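PDB 2JG5: fructose 1-phosphate kinase from Staphylococcus aureus, which probably uses ATP to phosphorylate fructose 1-phosphate to fructose 1,6-bisphosphate, and may likewise phosphorylate tagatose 6-phosphate, as a kinase of the PfkB family. Local coordinates for residues A[148-161]-A[169-181]. Sequence-based numbering, arbitrary orientation.
Sequences AQITAQTGAKLVVD and SVLPYHPLFIKPN. Unlike the reference sequence in segment 169-181: Tyr173 (reference Phe).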
loop_
_atom_site.group_PDB
_atom_site.type_symbol
_atom_site.label_atom_id
_atom_site.label_comp_id
_atom_site.label_asym_id
_atom_site.label_seq_id
_atom_site.Cartn_x
_atom_site.Cartn_y
_atom_site.Cartn_z
ATOM N N ALA A 148 18.372 7.469 -25.387
ATOM C CA ALA A 148 19.586 7.027 -26.086
ATOM C C ALA A 148 20.157 8.093 -27.016
ATOM O O ALA A 148 21.376 8.229 -27.176
ATOM C CB ALA A 148 19.310 5.754 -26.855
ATOM N N GLN A 149 19.258 8.860 -27.609
ATOM C CA GLN A 149 19.612 9.890 -28.559
ATOM C C GLN A 149 20.295 11.106 -27.936
ATOM O O GLN A 149 21.107 11.777 -28.585
ATOM C CB GLN A 149 18.348 10.333 -29.243
ATOM C CG GLN A 149 18.573 11.003 -30.524
ATOM C CD GLN A 149 17.291 11.503 -31.052
ATOM O OE1 GLN A 149 16.385 11.838 -30.273
ATOM N NE2 GLN A 149 17.175 11.562 -32.384
ATOM N N ILE A 150 19.923 11.399 -26.697
ATOM C CA ILE A 150 20.521 12.475 -25.927
ATOM C C ILE A 150 21.933 12.098 -25.462
ATOM O O ILE A 150 22.857 12.919 -25.528
ATOM C CB ILE A 150 19.642 12.848 -24.707
ATOM C CG1 ILE A 150 18.317 13.473 -25.172
ATOM C CG2 ILE A 150 20.392 13.803 -23.775
ATOM C CD1 ILE A 150 17.314 13.711 -24.045
ATOM N N THR A 151 22.091 10.856 -25.005
ATOM C CA THR A 151 23.373 10.371 -24.509
ATOM C C THR A 151 24.380 10.295 -25.635
ATOM O O THR A 151 25.568 10.502 -25.410
ATOM C CB THR A 151 23.280 8.977 -23.849
ATOM O OG1 THR A 151 22.889 8.008 -24.830
ATOM C CG2 THR A 151 22.310 8.992 -22.694
ATOM N N ALA A 152 23.887 9.995 -26.837
ATOM C CA ALA A 152 24.706 10.017 -28.036
ATOM C C ALA A 152 25.285 11.409 -28.289
ATOM O O ALA A 152 26.385 11.528 -28.813
ATOM C CB ALA A 152 23.899 9.549 -29.238
ATOM N N GLN A 153 24.538 12.448 -27.915
ATOM C CA GLN A 153 24.990 13.835 -28.041
ATOM C C GLN A 153 25.829 14.271 -26.853
ATOM O O GLN A 153 26.782 15.027 -27.024
ATOM C CB GLN A 153 23.810 14.797 -28.141
ATOM C CG GLN A 153 23.156 14.924 -29.489
ATOM C CD GLN A 153 22.069 15.982 -29.472
ATOM O OE1 GLN A 153 21.273 16.055 -28.526
ATOM N NE2 GLN A 153 22.033 16.818 -30.509
ATOM N N THR A 154 25.460 13.843 -25.645
ATOM C CA THR A 154 26.214 14.261 -24.456
ATOM C C THR A 154 27.529 13.513 -24.345
ATOM O O THR A 154 28.512 14.058 -23.839
ATOM C CB THR A 154 25.423 14.151 -23.132
ATOM O OG1 THR A 154 25.143 12.778 -22.828
ATOM C CG2 THR A 154 24.121 14.953 -23.196
ATOM N N GLY A 155 27.553 12.283 -24.846
ATOM C CA GLY A 155 28.746 11.446 -24.780
ATOM C C GLY A 155 28.707 10.404 -23.670
ATOM O O GLY A 155 29.608 9.567 -23.586
ATOM N N ALA A 156 27.680 10.455 -22.817
ATOM C CA ALA A 156 27.547 9.500 -21.703
ATOM C C ALA A 156 27.319 8.077 -22.193
ATOM O O ALA A 156 26.594 7.852 -23.171
ATOM C CB ALA A 156 26.430 9.917 -20.723
ATOM N N LYS A 157 27.953 7.127 -21.507
ATOM C CA LYS A 157 27.774 5.701 -21.779
ATOM C C LYS A 157 26.348 5.301 -21.473
ATOM O O LYS A 157 25.890 5.480 -20.348
ATOM C CB LYS A 157 28.727 4.856 -20.928
ATOM C CG LYS A 157 30.170 4.880 -21.383
ATOM C CD LYS A 157 30.859 6.191 -21.034
ATOM C CE LYS A 157 31.678 6.705 -22.219
ATOM N NZ LYS A 157 32.820 5.806 -22.574
ATOM N N LEU A 158 25.651 4.774 -22.475
ATOM C CA LEU A 158 24.299 4.274 -22.274
ATOM C C LEU A 158 24.255 2.757 -22.090
ATOM O O LEU A 158 24.741 2.001 -22.927
ATOM C CB LEU A 158 23.365 4.699 -23.407
ATOM C CG LEU A 158 21.940 4.161 -23.240
ATOM C CD1 LEU A 158 21.102 5.014 -22.259
ATOM C CD2 LEU A 158 21.279 4.072 -24.586
ATOM N N VAL A 159 23.654 2.336 -20.979
ATOM C CA VAL A 159 23.465 0.921 -20.655
ATOM C C VAL A 159 21.975 0.590 -20.631
ATOM O O VAL A 159 21.185 1.264 -19.967
ATOM C CB VAL A 159 24.083 0.591 -19.292
ATOM C CG1 VAL A 159 23.834 -0.849 -18.932
ATOM C CG2 VAL A 159 25.581 0.921 -19.288
ATOM N N VAL A 160 21.588 -0.446 -21.365
ATOM C CA VAL A 160 20.187 -0.808 -21.465
ATOM C C VAL A 160 19.937 -2.255 -21.058
ATOM O O VAL A 160 20.623 -3.178 -21.515
ATOM C CB VAL A 160 19.643 -0.552 -22.896
ATOM C CG1 VAL A 160 18.246 -1.160 -23.076
ATOM C CG2 VAL A 160 19.631 0.932 -23.197
ATOM N N ASP A 161 18.946 -2.429 -20.189
ATOM C CA ASP A 161 18.408 -3.737 -19.854
ATOM C C ASP A 161 16.884 -3.679 -20.023
ATOM O O ASP A 161 16.159 -3.224 -19.138
ATOM C CB ASP A 161 18.826 -4.132 -18.439
ATOM C CG ASP A 161 18.327 -5.500 -18.035
ATOM O OD1 ASP A 161 17.980 -6.317 -18.915
ATOM O OD2 ASP A 161 18.286 -5.763 -16.812
ATOM N N SER A 169 16.111 -0.965 -30.270
ATOM C CA SER A 169 15.921 0.427 -30.699
ATOM C C SER A 169 17.025 1.400 -30.277
ATOM O O SER A 169 17.135 2.500 -30.831
ATOM C CB SER A 169 14.569 0.961 -30.218
ATOM O OG SER A 169 14.556 1.144 -28.810
ATOM N N VAL A 170 17.827 1.018 -29.286
ATOM C CA VAL A 170 18.900 1.900 -28.824
ATOM C C VAL A 170 20.219 1.609 -29.540
ATOM O O VAL A 170 21.161 2.394 -29.451
ATOM C CB VAL A 170 19.077 1.897 -27.273
ATOM C CG1 VAL A 170 17.863 2.507 -26.586
ATOM C CG2 VAL A 170 19.359 0.497 -26.738
ATOM N N LEU A 171 20.261 0.488 -30.266
ATOM C CA LEU A 171 21.468 0.033 -30.960
ATOM C C LEU A 171 22.122 1.089 -31.854
ATOM O O LEU A 171 23.333 1.276 -31.768
ATOM C CB LEU A 171 21.207 -1.262 -31.745
ATOM C CG LEU A 171 21.015 -2.572 -30.976
ATOM C CD1 LEU A 171 20.479 -3.644 -31.906
ATOM C CD2 LEU A 171 22.299 -3.031 -30.342
ATOM N N PRO A 172 21.330 1.803 -32.692
ATOM C CA PRO A 172 21.926 2.867 -33.513
ATOM C C PRO A 172 22.604 3.969 -32.690
ATOM O O PRO A 172 23.295 4.826 -33.257
ATOM C CB PRO A 172 20.719 3.457 -34.255
ATOM C CG PRO A 172 19.693 2.393 -34.240
ATOM C CD PRO A 172 19.880 1.682 -32.942
ATOM N N TYR A 173 22.405 3.942 -31.371
ATOM C CA TYR A 173 22.936 4.980 -30.476
ATOM C C TYR A 173 24.178 4.523 -29.730
ATOM O O TYR A 173 24.677 5.224 -28.838
ATOM C CB TYR A 173 21.849 5.469 -29.518
ATOM C CG TYR A 173 20.652 6.031 -30.248
ATOM C CD1 TYR A 173 20.698 7.304 -30.815
ATOM C CD2 TYR A 173 19.491 5.278 -30.411
ATOM C CE1 TYR A 173 19.608 7.824 -31.508
ATOM C CE2 TYR A 173 18.397 5.792 -31.095
ATOM C CZ TYR A 173 18.463 7.068 -31.637
ATOM O OH TYR A 173 17.388 7.584 -32.316
ATOM N N HIS A 174 24.679 3.355 -30.141
ATOM C CA HIS A 174 25.896 2.745 -29.614
ATOM C C HIS A 174 25.915 2.647 -28.091
ATOM O O HIS A 174 26.794 3.229 -27.444
ATOM C CB HIS A 174 27.141 3.487 -30.126
ATOM C CG HIS A 174 27.136 3.734 -31.602
ATOM N ND1 HIS A 174 26.912 2.734 -32.526
ATOM C CD2 HIS A 174 27.341 4.864 -32.316
ATOM C CE1 HIS A 174 26.976 3.239 -33.745
ATOM N NE2 HIS A 174 27.237 4.530 -33.646
ATOM N N PRO A 175 24.954 1.903 -27.505
ATOM C CA PRO A 175 24.977 1.757 -26.059
ATOM C C PRO A 175 26.247 1.020 -25.647
ATOM O O PRO A 175 26.807 0.281 -26.449
ATOM C CB PRO A 175 23.739 0.897 -25.778
ATOM C CG PRO A 175 23.473 0.180 -27.057
ATOM C CD PRO A 175 23.849 1.143 -28.118
ATOM N N LEU A 176 26.697 1.223 -24.414
ATOM C CA LEU A 176 27.917 0.595 -23.924
ATOM C C LEU A 176 27.774 -0.920 -23.894
ATOM O O LEU A 176 28.663 -1.635 -24.323
ATOM C CB LEU A 176 28.267 1.125 -22.542
ATOM C CG LEU A 176 29.475 0.477 -21.877
ATOM C CD1 LEU A 176 30.760 0.961 -22.541
ATOM C CD2 LEU A 176 29.463 0.780 -20.382
ATOM N N PHE A 177 26.664 -1.388 -23.338
ATOM C CA PHE A 177 26.178 -2.746 -23.555
ATOM C C PHE A 177 24.660 -2.830 -23.415
ATOM O O PHE A 177 24.031 -1.988 -22.772
ATOM C CB PHE A 177 26.877 -3.780 -22.650
ATOM C CG PHE A 177 26.535 -3.667 -21.188
ATOM C CD1 PHE A 177 25.495 -4.412 -20.645
ATOM C CD2 PHE A 177 27.289 -2.852 -20.344
ATOM C CE1 PHE A 177 25.188 -4.325 -19.286
ATOM C CE2 PHE A 177 26.997 -2.756 -18.985
ATOM C CZ PHE A 177 25.940 -3.499 -18.450
ATOM N N ILE A 178 24.094 -3.845 -24.066
ATOM C CA ILE A 178 22.733 -4.315 -23.806
ATOM C C ILE A 178 22.793 -5.736 -23.205
ATOM O O ILE A 178 23.839 -6.386 -23.250
ATOM C CB ILE A 178 21.877 -4.290 -25.078
ATOM C CG1 ILE A 178 22.622 -4.990 -26.230
ATOM C CG2 ILE A 178 21.512 -2.843 -25.412
ATOM C CD1 ILE A 178 21.759 -5.337 -27.418
ATOM N N LYS A 179 21.681 -6.215 -22.647
ATOM C CA LYS A 179 21.694 -7.508 -21.951
ATOM C C LYS A 179 20.533 -8.462 -22.293
ATOM O O LYS A 179 19.722 -8.787 -21.429
ATOM C CB LYS A 179 21.808 -7.298 -20.426
ATOM C CG LYS A 179 22.313 -8.528 -19.678
ATOM C CD LYS A 179 22.199 -8.419 -18.170
ATOM C CE LYS A 179 20.758 -8.506 -17.714
ATOM N NZ LYS A 179 20.176 -9.859 -17.980
ATOM N N PRO A 180 20.460 -8.939 -23.546
ATOM C CA PRO A 180 19.365 -9.859 -23.840
ATOM C C PRO A 180 19.610 -11.262 -23.276
ATOM O O PRO A 180 20.725 -11.595 -22.872
ATOM C CB PRO A 180 19.357 -9.905 -25.367
ATOM C CG PRO A 180 20.794 -9.706 -25.739
ATOM C CD PRO A 180 21.318 -8.712 -24.727
ATOM N N ASN A 181 18.567 -12.076 -23.234
ATOM C CA ASN A 181 18.783 -13.491 -22.944
ATOM C C ASN A 181 18.908 -14.304 -24.230
ATOM O O ASN A 181 18.566 -13.830 -25.321
ATOM C CB ASN A 181 17.736 -14.067 -21.972
ATOM C CG ASN A 181 16.314 -13.786 -22.399
ATOM O OD1 ASN A 181 15.889 -14.135 -23.506
ATOM N ND2 ASN A 181 15.553 -13.171 -21.506
HETATM O O HOH W 1 26.714 4.578 -24.965
HETATM O O HOH W 2 18.824 -5.544 -22.622
HETATM O O HOH W 3 17.712 -8.329 -16.640
#
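Tyr173 lays one face of its ring over the turn of helix 143-154 at Gln149, whose backbone N sits 3.8 Å above the ring plane toward its rim. The glutamine chain, CG anti to the backbone N (chi1 -160°), runs out above that same face, past the rim toward the OH, with CG 3.5 Å from Tyr173 CE1 and its amide plane nearly perpendicular to the ring (76°). Ala152 CB meets the ring edge; Ala148 CB touches both Tyr173 CD2, obliquely to the ring, and Val170 CG1. The methyl tips of Val170 and Val160 meet head-on, CG2 to CG2 at 3.6 Å, while the Leu158 side chain runs roughly perpendicular to that of Val170, CD2 against its CB and also touching Pro175 CB. This is a beta-alpha-beta unit of the ribokinase-like fold: strand 157-161, helix 164-170 and the short, weakly bonded strand 177-178, parallel to 157-161 at the border of the central sheet. Leu176 N donates to Leu158 O in a short but bent bond (2.6 Å, 144°), Val160 N to Phe177 O in a nearly straight one (3.2 Å), and water 1 bridges Leu158 N and His174 O. On the sheet face opposite Val160, Val159 CG1 makes a CH-pi contact over the Phe177 ring, 3.8 Å from its centroid; Met255 of helix 247-260 also touches this phenylalanine. Lys179 runs alongside Asp161, its NZ 4.3 Å from Asp161 OD1, too far for a salt bridge; Asp161 OD2 pairs instead with Lys38 and accepts from water 3, which Lys179 NZ reaches weakly.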